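Local structure of HupZ (5ESC) at residues I83-A88 with P104-I109. The protein degrades heme in vitro and adopts a split-barrel fold related to the pyridoxamine 5'-phosphate oxidases, forming a dimer. Residues are numbered along the deposited sequence; the frame is centred on the assembly and turned at random.
Sequences IQTEGA and PKAVGI
The carbonyl O of Val107 accepts the amide N of Gln84 at 3.0 Å in a nearly straight bond and is also approached by Ile83 CA at 3.4 Å in a weaker CA-H...O contact. The reciprocal bond, Val107 N to Gln84 O at 2.8 Å, closes the ring that makes Gln84 and Val107 an antiparallel hydrogen-bonded pair; Ile83 and Gly108 form the adjoining non-hydrogen-bonded one. The chi1 of Ile83, -61°, sets CG2 anti to the backbone N and brings it to Ala106 CB at 3.5 Å, a methyl that also sits against Gln84 O at 3.3 Å, while Ile83 CD1 reaches across to Gly108 CA at 3.9 Å. Thr85 CG2 rests against the same Ala106 methyl. Over the other face, the extended chain of Gln84 crosses Ile109, whose CD1 touches the amide carbon CD at 3.6 Å; the amide itself is tethered by a hydrogen bond from NE2 to the carboxylate OE2 of Glu82. Lys105 and Ala106 form a classic beta bulge opposite Glu46 as strand 106-117 begins between strands 73-84 and 41-46. Tyr89 of helix 88-97, in the connection between the segments, packs on Gln84, Val107 and Ile109, whereas helix 51-59 packs against Ile83 and Thr85.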
loop_
_atom_site.group_PDB
_atom_site.type_symbol
_atom_site.label_atom_id
_atom_site.label_comp_id
_atom_site.label_asym_id
_atom_site.label_seq_id
_atom_site.Cartn_x
_atom_site.Cartn_y
_atom_site.Cartn_z
ATOM N N ILE A 83 -0.003 -1.578 -19.327
ATOM C CA ILE A 83 1.431 -1.454 -19.499
ATOM C C ILE A 83 1.649 -1.250 -21.013
ATOM O O ILE A 83 1.016 -1.950 -21.802
ATOM C CB ILE A 83 2.156 -2.732 -19.046
ATOM C CG1 ILE A 83 1.910 -2.992 -17.598
ATOM C CG2 ILE A 83 3.660 -2.653 -19.338
ATOM C CD1 ILE A 83 2.622 -2.032 -16.619
ATOM N N GLN A 84 2.479 -0.275 -21.421
ATOM C CA GLN A 84 2.796 -0.033 -22.786
ATOM C C GLN A 84 4.338 -0.037 -22.937
ATOM O O GLN A 84 5.084 0.390 -22.031
ATOM C CB GLN A 84 2.169 1.207 -23.381
ATOM C CG GLN A 84 0.617 1.132 -23.456
ATOM C CD GLN A 84 -0.006 2.350 -24.063
ATOM O OE1 GLN A 84 0.692 3.216 -24.515
ATOM N NE2 GLN A 84 -1.311 2.442 -24.032
ATOM N N THR A 85 4.784 -0.482 -24.087
ATOM C CA THR A 85 6.236 -0.521 -24.347
ATOM C C THR A 85 6.654 0.322 -25.574
ATOM O O THR A 85 7.810 0.320 -25.977
ATOM C CB THR A 85 6.661 -1.965 -24.500
ATOM O OG1 THR A 85 5.927 -2.557 -25.575
ATOM C CG2 THR A 85 6.467 -2.799 -23.188
ATOM N N GLU A 86 5.738 1.084 -26.143
ATOM C CA GLU A 86 6.023 1.922 -27.277
ATOM C C GLU A 86 4.942 2.977 -27.293
ATOM O O GLU A 86 3.873 2.759 -26.695
ATOM C CB GLU A 86 6.043 1.064 -28.587
ATOM C CG GLU A 86 5.058 -0.137 -28.587
ATOM C CD GLU A 86 4.921 -0.854 -29.926
ATOM O OE1 GLU A 86 5.875 -1.536 -30.343
ATOM O OE2 GLU A 86 3.837 -0.799 -30.542
ATOM N N GLY A 87 5.178 4.086 -27.997
ATOM C CA GLY A 87 4.147 5.143 -28.155
ATOM C C GLY A 87 4.472 6.307 -27.249
ATOM O O GLY A 87 5.502 6.338 -26.557
ATOM N N ALA A 88 3.635 7.313 -27.258
ATOM C CA ALA A 88 3.929 8.587 -26.580
ATOM C C ALA A 88 4.105 8.523 -25.102
ATOM O O ALA A 88 4.850 9.321 -24.553
ATOM C CB ALA A 88 2.808 9.583 -26.932
ATOM N N PRO A 104 13.454 2.837 -19.024
ATOM C CA PRO A 104 12.371 1.924 -18.572
ATOM C C PRO A 104 12.210 0.727 -19.471
ATOM O O PRO A 104 12.345 0.868 -20.639
ATOM C CB PRO A 104 11.105 2.819 -18.605
ATOM C CG PRO A 104 11.447 3.854 -19.579
ATOM C CD PRO A 104 12.938 4.123 -19.487
ATOM N N LYS A 105 11.807 -0.402 -18.947
ATOM C CA LYS A 105 11.378 -1.493 -19.777
ATOM C C LYS A 105 9.957 -1.154 -20.329
ATOM O O LYS A 105 9.582 -1.561 -21.413
ATOM C CB LYS A 105 11.262 -2.745 -18.935
ATOM C CG LYS A 105 12.579 -3.396 -18.569
ATOM C CD LYS A 105 12.342 -4.726 -17.802
ATOM C CE LYS A 105 13.668 -5.564 -17.880
ATOM N NZ LYS A 105 14.132 -6.064 -16.604
ATOM N N ALA A 106 9.169 -0.411 -19.574
ATOM C CA ALA A 106 7.786 -0.116 -20.035
ATOM C C ALA A 106 7.270 1.075 -19.286
ATOM O O ALA A 106 7.949 1.567 -18.385
ATOM C CB ALA A 106 6.891 -1.343 -19.817
ATOM N N VAL A 107 6.062 1.543 -19.620
ATOM C CA VAL A 107 5.411 2.533 -18.820
ATOM C C VAL A 107 4.054 1.956 -18.297
ATOM O O VAL A 107 3.361 1.269 -19.042
ATOM C CB VAL A 107 5.186 3.859 -19.651
ATOM C CG1 VAL A 107 4.336 3.674 -20.930
ATOM C CG2 VAL A 107 4.694 4.996 -18.746
ATOM N N GLY A 108 3.728 2.205 -17.053
ATOM C CA GLY A 108 2.455 1.826 -16.461
ATOM C C GLY A 108 1.554 3.053 -16.605
ATOM O O GLY A 108 2.000 4.161 -16.335
ATOM N N ILE A 109 0.278 2.891 -16.972
ATOM C CA ILE A 109 -0.568 4.030 -17.189
ATOM C C ILE A 109 -1.831 3.729 -16.383
ATOM O O ILE A 109 -2.394 2.633 -16.609
ATOM C CB ILE A 109 -0.945 4.108 -18.604
ATOM C CG1 ILE A 109 0.242 4.485 -19.483
ATOM C CG2 ILE A 109 -1.932 5.299 -18.856
ATOM C CD1 ILE A 109 0.152 3.631 -20.701
#